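Local coordinates for O-succinylhomoserine sulfhydrylase (Mycobacterium tuberculosis, PDB 3NDN), which probably catalyses, with pyridoxal 5'-phosphate as cofactor, the formation of L-homocysteine from O-succinyl-L-homoserine and hydrogen sulfide in methionine biosynthesis, at residues A[94-99]-A[239-244]; A[198-203]-A[220-225]; A[330-335]-A[390-395]. All coordinates share one frame; numbering follows the deposited sequence.

How the interactions relate
Interactions 1 and 2 belong to the seven-stranded mixed sheet of the PLP-binding domain, and interaction 3 to the separate five-stranded sheet built from the C-terminal part of the chain. Along the sequence, interaction 2 is nested inside the loop closed by interaction 1, and interaction 3 opens only after both have closed. The centres of interactions 1 and 2 lie about 10 Å apart, because strands 220-224 and 238-242 are neighbours; Leu241 N is 2.9 Å from Val221 O, and the two also touch through Glu94 and Tyr223. Interaction 3 is centred about 29 Å from interaction 2 and about 38 Å from interaction 1, touching neither. The cofactor-bearing residue 227 lies three residues after the end of strand 220-224.

Interaction 1: A[94-99]-A[239-244]; sequences EGAPAA and AILGDR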
loop_
_atom_site.group_PDB
_atom_site.type_symbol
_atom_site.label_atom_id
_atom_site.label_comp_id
_atom_site.label_asym_id
_atom_site.label_seq_id
_atom_site.Cartn_x
_atom_site.Cartn_y
_atom_site.Cartn_z
ATOM N N GLU A 94 -3.032 -23.499 -13.087
ATOM C CA GLU A 94 -2.426 -23.958 -14.345
ATOM C C GLU A 94 -2.225 -25.482 -14.406
ATOM O O GLU A 94 -2.271 -26.083 -15.494
ATOM C CB GLU A 94 -1.098 -23.207 -14.568
ATOM C CG GLU A 94 -0.315 -23.531 -15.876
ATOM C CD GLU A 94 -0.933 -22.896 -17.128
ATOM O OE1 GLU A 94 -1.631 -21.866 -17.014
ATOM O OE2 GLU A 94 -0.719 -23.440 -18.232
ATOM N N GLY A 95 -2.005 -26.104 -13.247
ATOM C CA GLY A 95 -1.660 -27.543 -13.158
ATOM C C GLY A 95 -0.214 -27.847 -13.551
ATOM O O GLY A 95 0.051 -28.845 -14.238
ATOM N N ALA A 96 0.722 -27.008 -13.099
ATOM C CA ALA A 96 2.158 -27.169 -13.369
ATOM C C ALA A 96 2.853 -27.831 -12.164
ATOM O O ALA A 96 2.316 -27.764 -11.055
ATOM C CB ALA A 96 2.796 -25.805 -13.645
ATOM N N PRO A 97 4.044 -28.460 -12.376
ATOM C CA PRO A 97 4.815 -29.037 -11.260
ATOM C C PRO A 97 5.427 -28.001 -10.289
ATOM O O PRO A 97 5.570 -28.296 -9.095
ATOM C CB PRO A 97 5.917 -29.858 -11.975
ATOM C CG PRO A 97 5.384 -30.077 -13.396
ATOM C CD PRO A 97 4.651 -28.802 -13.683
ATOM N N ALA A 98 5.791 -26.812 -10.791
ATOM C CA ALA A 98 6.444 -25.768 -9.972
ATOM C C ALA A 98 6.366 -24.368 -10.620
ATOM O O ALA A 98 6.019 -24.255 -11.810
ATOM C CB ALA A 98 7.899 -26.155 -9.644
ATOM N N ALA A 99 6.657 -23.322 -9.830
ATOM C CA ALA A 99 6.519 -21.901 -10.241
ATOM C C ALA A 99 7.531 -20.947 -9.573
ATOM O O ALA A 99 7.977 -21.190 -8.436
ATOM C CB ALA A 99 5.101 -21.408 -9.952
ATOM N N ALA A 239 5.527 -14.560 -14.250
ATOM C CA ALA A 239 5.850 -15.850 -13.660
ATOM C C ALA A 239 6.385 -16.848 -14.680
ATOM O O ALA A 239 6.031 -16.792 -15.864
ATOM C CB ALA A 239 4.617 -16.452 -12.949
ATOM N N ILE A 240 7.206 -17.775 -14.185
ATOM C CA ILE A 240 7.700 -18.922 -14.977
ATOM C C ILE A 240 7.182 -20.237 -14.371
ATOM O O ILE A 240 7.423 -20.516 -13.192
ATOM C CB ILE A 240 9.242 -18.955 -15.016
ATOM C CG1 ILE A 240 9.813 -17.600 -15.478
ATOM C CG2 ILE A 240 9.746 -20.111 -15.924
ATOM C CD1 ILE A 240 11.275 -17.351 -15.072
ATOM N N LEU A 241 6.507 -21.060 -15.179
ATOM C CA LEU A 241 6.050 -22.389 -14.713
ATOM C C LEU A 241 6.678 -23.559 -15.519
ATOM O O LEU A 241 6.750 -23.488 -16.750
ATOM C CB LEU A 241 4.515 -22.479 -14.705
ATOM C CG LEU A 241 3.734 -21.409 -13.901
ATOM C CD1 LEU A 241 3.306 -20.256 -14.816
ATOM C CD2 LEU A 241 2.509 -22.023 -13.231
ATOM N N GLY A 242 7.127 -24.607 -14.812
ATOM C CA GLY A 242 7.794 -25.792 -15.428
ATOM C C GLY A 242 8.147 -26.917 -14.436
ATOM O O GLY A 242 7.591 -26.975 -13.335
ATOM N N ASP A 243 9.037 -27.829 -14.844
ATOM C CA ASP A 243 9.424 -28.993 -14.019
ATOM C C ASP A 243 10.219 -28.545 -12.784
ATOM O O ASP A 243 10.922 -27.534 -12.836
ATOM C CB ASP A 243 10.289 -29.976 -14.827
ATOM C CG ASP A 243 9.527 -30.666 -15.958
ATOM O OD1 ASP A 243 8.313 -30.915 -15.839
ATOM O OD2 ASP A 243 10.170 -30.998 -16.980
ATOM N N ARG A 244 10.115 -29.304 -11.695
ATOM C CA ARG A 244 10.853 -29.001 -10.450
ATOM C C ARG A 244 12.367 -28.793 -10.641
ATOM O O ARG A 244 12.928 -27.837 -10.096
ATOM C CB ARG A 244 10.586 -30.048 -9.355
ATOM C CG ARG A 244 11.226 -29.688 -7.979
ATOM C CD ARG A 244 11.391 -30.896 -7.037
ATOM N NE ARG A 244 11.680 -32.141 -7.761
ATOM C CZ ARG A 244 12.886 -32.533 -8.181
ATOM N NH1 ARG A 244 13.973 -31.794 -7.955
ATOM N NH2 ARG A 244 13.002 -33.677 -8.843
#
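Leu241 spreads its side chain against 94-99 and shows how a strand can be roofed by the turn that leads into its neighbour. CD2 lies 3.8 Å from Ala96 CB and 4.0 Å from Glu94 CB, while CG faces Ala99 CB at 4.2 Å. With chi1 at -55°, CG stands beside the backbone N of Leu241 and anti to its carbonyl carbon, and from there the branch reaches back under the end of helix 81-94. The helix gives way at Gly95, whose positive phi turns the chain so that Ala96 and then Ala99 come down on the same leucine.

Ala98 and Pro97 carry the rest of the contact. Gly242 N donates to Ala98 O at 3.2 Å, and the same oxygen receives a CA-H...O contact from Leu241. The methyl of Ala98 lies on the other face of the sheet from Leu241, near Arg244 CA. Pro97 sets its ring against the backbone of Gly242: CB, CG and CD all gather at Gly242 O, with CD nearest at 3.5 Å, and CG also lies 3.9 Å from Asp243 OD1. Ala99 supports them, its CA 4.5 Å from that of Leu241 in an antiparallel non-hydrogen-bonded pair and in CA-H...O contact with Ile240 O.

The contact lies at the edge of the large sheet, where 98-102 is the outermost strand within this chain and 238-242 separates it from 220-224. The side chain of Ile240 packs on helices 105-114 and 244-258, and Ala98 also touches Ile247 of the latter. On the face bearing Leu241, Glu94 and Ala96 pack on Phe214, and Leu241 rests on Tyr223 of strand 220-224, whose hydroxyl is hydrogen-bonded to Glu94 OE1.

Interaction 2: A[198-203]-A[220-225]; sequences KVVLDN and VVVYSG
Strands 198-202 and 220-224 run parallel, their axes 4.7 Å apart at closest approach and inclined by 23°, within the beta-alpha-beta unit completed by helix 207-210. Here the parallel pairing is extended past its last backbone bond by a side-chain bond. Val220 N donates to Val199 O, Leu201 N to Val220 O and Val222 N to Leu201 O; a last, weak bond of 3.4 Å runs from Asn203 N to Val222 O.

On one face Val200 and Val220 lie side by side, CG2 of the former 4.0 Å from CB of the latter, and Val222 sets CG2 3.8 Å from Asp202 CA. At the end of the strand, Ser224 OG is hydrogen-bonded to the phosphate oxygen OP2 of the modified lysine at position 227. On the face of Leu201 and Val221, Val221 CG1 touches Asn203 CB at 4.0 Å.

Asn203 and Tyr223 extend alongside each other, with amide and ring planes 53° apart. Asn203 OD1 is held by Gln211 and Tyr223 OH also by Glu94; Asn203 ND2 donates to Tyr223 OH at 2.9 Å, the hydroxyl oxygen lying almost exactly in the amide plane.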
loop_
_atom_site.group_PDB
_atom_site.type_symbol
_atom_site.label_atom_id
_atom_site.label_comp_id
_atom_site.label_asym_id
_atom_site.label_seq_id
_atom_site.Cartn_x
_atom_site.Cartn_y
_atom_site.Cartn_z
ATOM N N LYS A 198 13.352 -28.103 -25.387
ATOM C CA LYS A 198 12.265 -27.789 -24.440
ATOM C C LYS A 198 11.380 -26.679 -25.017
ATOM O O LYS A 198 11.889 -25.659 -25.480
ATOM C CB LYS A 198 12.825 -27.338 -23.078
ATOM C CG LYS A 198 13.721 -28.363 -22.362
ATOM C CD LYS A 198 12.934 -29.601 -21.901
ATOM C CE LYS A 198 13.870 -30.700 -21.408
ATOM N NZ LYS A 198 13.144 -31.787 -20.677
ATOM N N VAL A 199 10.063 -26.862 -24.946
ATOM C CA VAL A 199 9.120 -25.921 -25.560
ATOM C C VAL A 199 8.641 -24.850 -24.567
ATOM O O VAL A 199 8.059 -25.191 -23.534
ATOM C CB VAL A 199 7.901 -26.671 -26.143
ATOM C CG1 VAL A 199 6.877 -25.696 -26.723
ATOM C CG2 VAL A 199 8.348 -27.685 -27.216
ATOM N N VAL A 200 8.880 -23.571 -24.882
ATOM C CA VAL A 200 8.414 -22.435 -24.040
ATOM C C VAL A 200 7.244 -21.725 -24.740
ATOM O O VAL A 200 7.421 -21.160 -25.819
ATOM C CB VAL A 200 9.560 -21.396 -23.711
ATOM C CG1 VAL A 200 9.070 -20.287 -22.730
ATOM C CG2 VAL A 200 10.785 -22.084 -23.120
ATOM N N LEU A 201 6.054 -21.785 -24.123
ATOM C CA LEU A 201 4.841 -21.112 -24.612
ATOM C C LEU A 201 4.569 -19.818 -23.829
ATOM O O LEU A 201 4.494 -19.858 -22.610
ATOM C CB LEU A 201 3.612 -22.040 -24.456
ATOM C CG LEU A 201 2.213 -21.481 -24.771
ATOM C CD1 LEU A 201 2.041 -21.231 -26.278
ATOM C CD2 LEU A 201 1.074 -22.408 -24.245
ATOM N N ASP A 202 4.425 -18.699 -24.545
ATOM C CA ASP A 202 3.956 -17.408 -23.991
ATOM C C ASP A 202 2.437 -17.383 -24.184
ATOM O O ASP A 202 1.960 -17.288 -25.316
ATOM C CB ASP A 202 4.677 -16.255 -24.739
ATOM C CG ASP A 202 4.125 -14.861 -24.419
ATOM O OD1 ASP A 202 2.941 -14.721 -24.032
ATOM O OD2 ASP A 202 4.896 -13.881 -24.588
ATOM N N ASN A 203 1.690 -17.509 -23.078
ATOM C CA ASN A 203 0.231 -17.721 -23.098
ATOM C C ASN A 203 -0.597 -16.487 -22.670
ATOM O O ASN A 203 -1.730 -16.631 -22.196
ATOM C CB ASN A 203 -0.135 -18.933 -22.205
ATOM C CG ASN A 203 -1.498 -19.528 -22.540
ATOM O OD1 ASN A 203 -1.894 -19.587 -23.708
ATOM N ND2 ASN A 203 -2.230 -19.963 -21.513
ATOM N N VAL A 220 7.366 -25.601 -20.545
ATOM C CA VAL A 220 7.453 -24.325 -19.801
ATOM C C VAL A 220 6.370 -23.364 -20.287
ATOM O O VAL A 220 6.146 -23.238 -21.502
ATOM C CB VAL A 220 8.852 -23.630 -20.013
ATOM C CG1 VAL A 220 8.953 -22.317 -19.213
ATOM C CG2 VAL A 220 10.007 -24.568 -19.626
ATOM N N VAL A 221 5.692 -22.684 -19.350
ATOM C CA VAL A 221 4.728 -21.645 -19.717
ATOM C C VAL A 221 5.124 -20.344 -18.995
ATOM O O VAL A 221 5.513 -20.377 -17.810
ATOM C CB VAL A 221 3.248 -22.058 -19.383
ATOM C CG1 VAL A 221 2.289 -20.926 -19.675
ATOM C CG2 VAL A 221 2.845 -23.302 -20.186
ATOM N N VAL A 222 5.069 -19.221 -19.717
ATOM C CA VAL A 222 5.353 -17.899 -19.111
ATOM C C VAL A 222 4.147 -16.954 -19.187
ATOM O O VAL A 222 3.394 -16.959 -20.184
ATOM C CB VAL A 222 6.622 -17.180 -19.720
ATOM C CG1 VAL A 222 7.891 -17.951 -19.432
ATOM C CG2 VAL A 222 6.455 -16.938 -21.215
ATOM N N TYR A 223 3.981 -16.150 -18.131
ATOM C CA TYR A 223 2.878 -15.185 -18.004
ATOM C C TYR A 223 3.377 -13.799 -17.626
ATOM O O TYR A 223 4.291 -13.674 -16.820
ATOM C CB TYR A 223 1.867 -15.624 -16.929
ATOM C CG TYR A 223 0.984 -16.756 -17.369
ATOM C CD1 TYR A 223 0.073 -16.578 -18.417
ATOM C CD2 TYR A 223 1.054 -18.001 -16.757
ATOM C CE1 TYR A 223 -0.745 -17.609 -18.839
ATOM C CE2 TYR A 223 0.241 -19.057 -17.180
ATOM C CZ TYR A 223 -0.653 -18.845 -18.234
ATOM O OH TYR A 223 -1.480 -19.850 -18.689
ATOM N N SER A 224 2.771 -12.772 -18.222
ATOM C CA SER A 224 2.755 -11.412 -17.654
ATOM C C SER A 224 1.560 -11.310 -16.676
ATOM O O SER A 224 0.432 -11.557 -17.073
ATOM C CB SER A 224 2.598 -10.371 -18.779
ATOM O OG SER A 224 2.313 -9.062 -18.278
ATOM N N GLY A 225 1.808 -10.978 -15.409
ATOM C CA GLY A 225 0.718 -10.647 -14.461
ATOM C C GLY A 225 0.079 -9.274 -14.672
ATOM O O GLY A 225 -0.994 -8.974 -14.118
#

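Interaction 3: A[330-335]-A[390-395]; sequences TFALDC and DGVVRI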
loop_
_atom_site.group_PDB
_atom_site.type_symbol
_atom_site.label_atom_id
_atom_site.label_comp_id
_atom_site.label_asym_id
_atom_site.label_seq_id
_atom_site.Cartn_x
_atom_site.Cartn_y
_atom_site.Cartn_z
ATOM N N THR A 330 -9.403 -7.527 -33.792
ATOM C CA THR A 330 -8.667 -6.756 -34.811
ATOM C C THR A 330 -9.537 -6.638 -36.084
ATOM O O THR A 330 -10.188 -7.610 -36.473
ATOM C CB THR A 330 -7.299 -7.436 -35.114
ATOM O OG1 THR A 330 -6.530 -7.531 -33.901
ATOM C CG2 THR A 330 -6.481 -6.643 -36.145
ATOM N N PHE A 331 -9.563 -5.454 -36.702
ATOM C CA PHE A 331 -10.289 -5.246 -37.979
ATOM C C PHE A 331 -9.645 -4.216 -38.924
ATOM O O PHE A 331 -8.796 -3.425 -38.512
ATOM C CB PHE A 331 -11.762 -4.889 -37.729
ATOM C CG PHE A 331 -11.979 -3.511 -37.131
ATOM C CD1 PHE A 331 -12.395 -2.452 -37.938
ATOM C CD2 PHE A 331 -11.795 -3.283 -35.767
ATOM C CE1 PHE A 331 -12.613 -1.178 -37.403
ATOM C CE2 PHE A 331 -12.018 -2.011 -35.215
ATOM C CZ PHE A 331 -12.420 -0.956 -36.039
ATOM N N ALA A 332 -10.082 -4.222 -40.189
ATOM C CA ALA A 332 -9.603 -3.269 -41.189
ATOM C C ALA A 332 -10.759 -2.508 -41.842
ATOM O O ALA A 332 -11.796 -3.102 -42.178
ATOM C CB ALA A 332 -8.760 -3.980 -42.262
ATOM N N LEU A 333 -10.570 -1.198 -41.998
ATOM C CA LEU A 333 -11.548 -0.325 -42.638
ATOM C C LEU A 333 -11.573 -0.549 -44.149
ATOM O O LEU A 333 -10.531 -0.811 -44.757
ATOM C CB LEU A 333 -11.244 1.148 -42.329
ATOM C CG LEU A 333 -11.421 1.617 -40.883
ATOM C CD1 LEU A 333 -10.717 2.937 -40.638
ATOM C CD2 LEU A 333 -12.890 1.715 -40.479
ATOM N N ASP A 334 -12.756 -0.443 -44.750
ATOM C CA ASP A 334 -12.898 -0.595 -46.207
ATOM C C ASP A 334 -12.806 0.770 -46.894
ATOM O O ASP A 334 -13.786 1.513 -46.953
ATOM C CB ASP A 334 -14.208 -1.307 -46.563
ATOM C CG ASP A 334 -14.311 -1.671 -48.058
ATOM O OD1 ASP A 334 -13.275 -1.848 -48.745
ATOM O OD2 ASP A 334 -15.449 -1.793 -48.546
ATOM N N CYS A 335 -11.612 1.091 -47.381
ATOM C CA CYS A 335 -11.330 2.357 -48.055
ATOM C C CYS A 335 -9.993 2.254 -48.810
ATOM O O CYS A 335 -9.180 1.375 -48.502
ATOM C CB CYS A 335 -11.303 3.520 -47.049
ATOM S SG CYS A 335 -9.939 3.477 -45.857
ATOM N N ASP A 390 -2.292 0.442 -43.080
ATOM C CA ASP A 390 -2.594 1.663 -42.324
ATOM C C ASP A 390 -4.079 1.782 -41.936
ATOM O O ASP A 390 -4.448 2.672 -41.169
ATOM C CB ASP A 390 -2.155 2.918 -43.101
ATOM C CG ASP A 390 -0.654 3.235 -42.955
ATOM O OD1 ASP A 390 -0.044 2.974 -41.883
ATOM O OD2 ASP A 390 -0.088 3.799 -43.913
ATOM N N GLY A 391 -4.913 0.884 -42.456
ATOM C CA GLY A 391 -6.350 0.842 -42.124
ATOM C C GLY A 391 -6.748 -0.102 -40.995
ATOM O O GLY A 391 -7.935 -0.276 -40.702
ATOM N N VAL A 392 -5.756 -0.684 -40.325
ATOM C CA VAL A 392 -6.014 -1.684 -39.279
ATOM C C VAL A 392 -6.140 -1.055 -37.876
ATOM O O VAL A 392 -5.326 -0.204 -37.495
ATOM C CB VAL A 392 -4.927 -2.791 -39.294
ATOM C CG1 VAL A 392 -5.094 -3.736 -38.127
ATOM C CG2 VAL A 392 -4.971 -3.567 -40.615
ATOM N N VAL A 393 -7.179 -1.474 -37.144
ATOM C CA VAL A 393 -7.507 -1.014 -35.769
ATOM C C VAL A 393 -7.647 -2.228 -34.817
ATOM O O VAL A 393 -8.161 -3.276 -35.225
ATOM C CB VAL A 393 -8.818 -0.149 -35.772
ATOM C CG1 VAL A 393 -9.229 0.277 -34.365
ATOM C CG2 VAL A 393 -8.643 1.093 -36.656
ATOM N N ARG A 394 -7.154 -2.100 -33.575
ATOM C CA ARG A 394 -7.246 -3.166 -32.545
ATOM C C ARG A 394 -8.016 -2.708 -31.287
ATOM O O ARG A 394 -7.669 -1.676 -30.697
ATOM C CB ARG A 394 -5.844 -3.617 -32.114
ATOM C CG ARG A 394 -5.831 -4.948 -31.349
ATOM C CD ARG A 394 -4.491 -5.220 -30.657
ATOM N NE ARG A 394 -4.224 -4.301 -29.544
ATOM C CZ ARG A 394 -3.074 -4.255 -28.870
ATOM N NH1 ARG A 394 -2.063 -5.061 -29.199
ATOM N NH2 ARG A 394 -2.919 -3.386 -27.872
ATOM N N ILE A 395 -9.035 -3.472 -30.869
ATOM C CA ILE A 395 -9.827 -3.126 -29.667
ATOM C C ILE A 395 -9.674 -4.179 -28.544
ATOM O O ILE A 395 -9.861 -5.388 -28.769
ATOM C CB ILE A 395 -11.338 -2.905 -29.980
ATOM C CG1 ILE A 395 -11.528 -1.713 -30.931
ATOM C CG2 ILE A 395 -12.151 -2.668 -28.678
ATOM C CD1 ILE A 395 -12.968 -1.540 -31.438
#
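Phe331 lays one face of its ring against Val393, whose CB sits 4.1 Å from the ring centroid and 28° off the ring normal, a CH-pi contact. CE2 and CZ do the touching, and Val393 CG1 approaches CE2 at 3.7 Å. The ring owes its place to chi1 of 70°, which sets CG between the backbone N and the carbonyl carbon and folds the phenyl group across toward the partner strand. Ile395 adds its CD1 at 3.9 Å from Phe331 CE2. Val393 packs as well on Leu348 of helix 340-350, on the face of the sheet that carries the ring. On the opposite face of the sheet, Thr330 CG2 meets Val392 CG1 at 3.8 Å and Ala332 CB lies near Val392 CG2, with Trp303 of strand 301-305 touching both Ala332 and Val392.

These residues form an antiparallel pair in the five-stranded mixed sheet of the C-terminal domain, a worked case of two adjacent inner strands separated by 58 residues of sequence. Phe331 and Val393 are the hydrogen-bonded pair: each amide donates to the other's carbonyl oxygen, and both bonds are nearly straight. Leu333 N adds a bond to Gly391 O at 3.1 Å, where strand 392-396 is about to begin.

Toward the polar edge, Thr330 OG1 stands 3.7 Å from Arg394 CG. The hydroxyl is engaged by Pro178 O and Gln180, while the arginine, bent at chi3 (68°), carries its guanidinium group away from Thr330, and NH1 is hydrogen-bonded to Asn177 OD1.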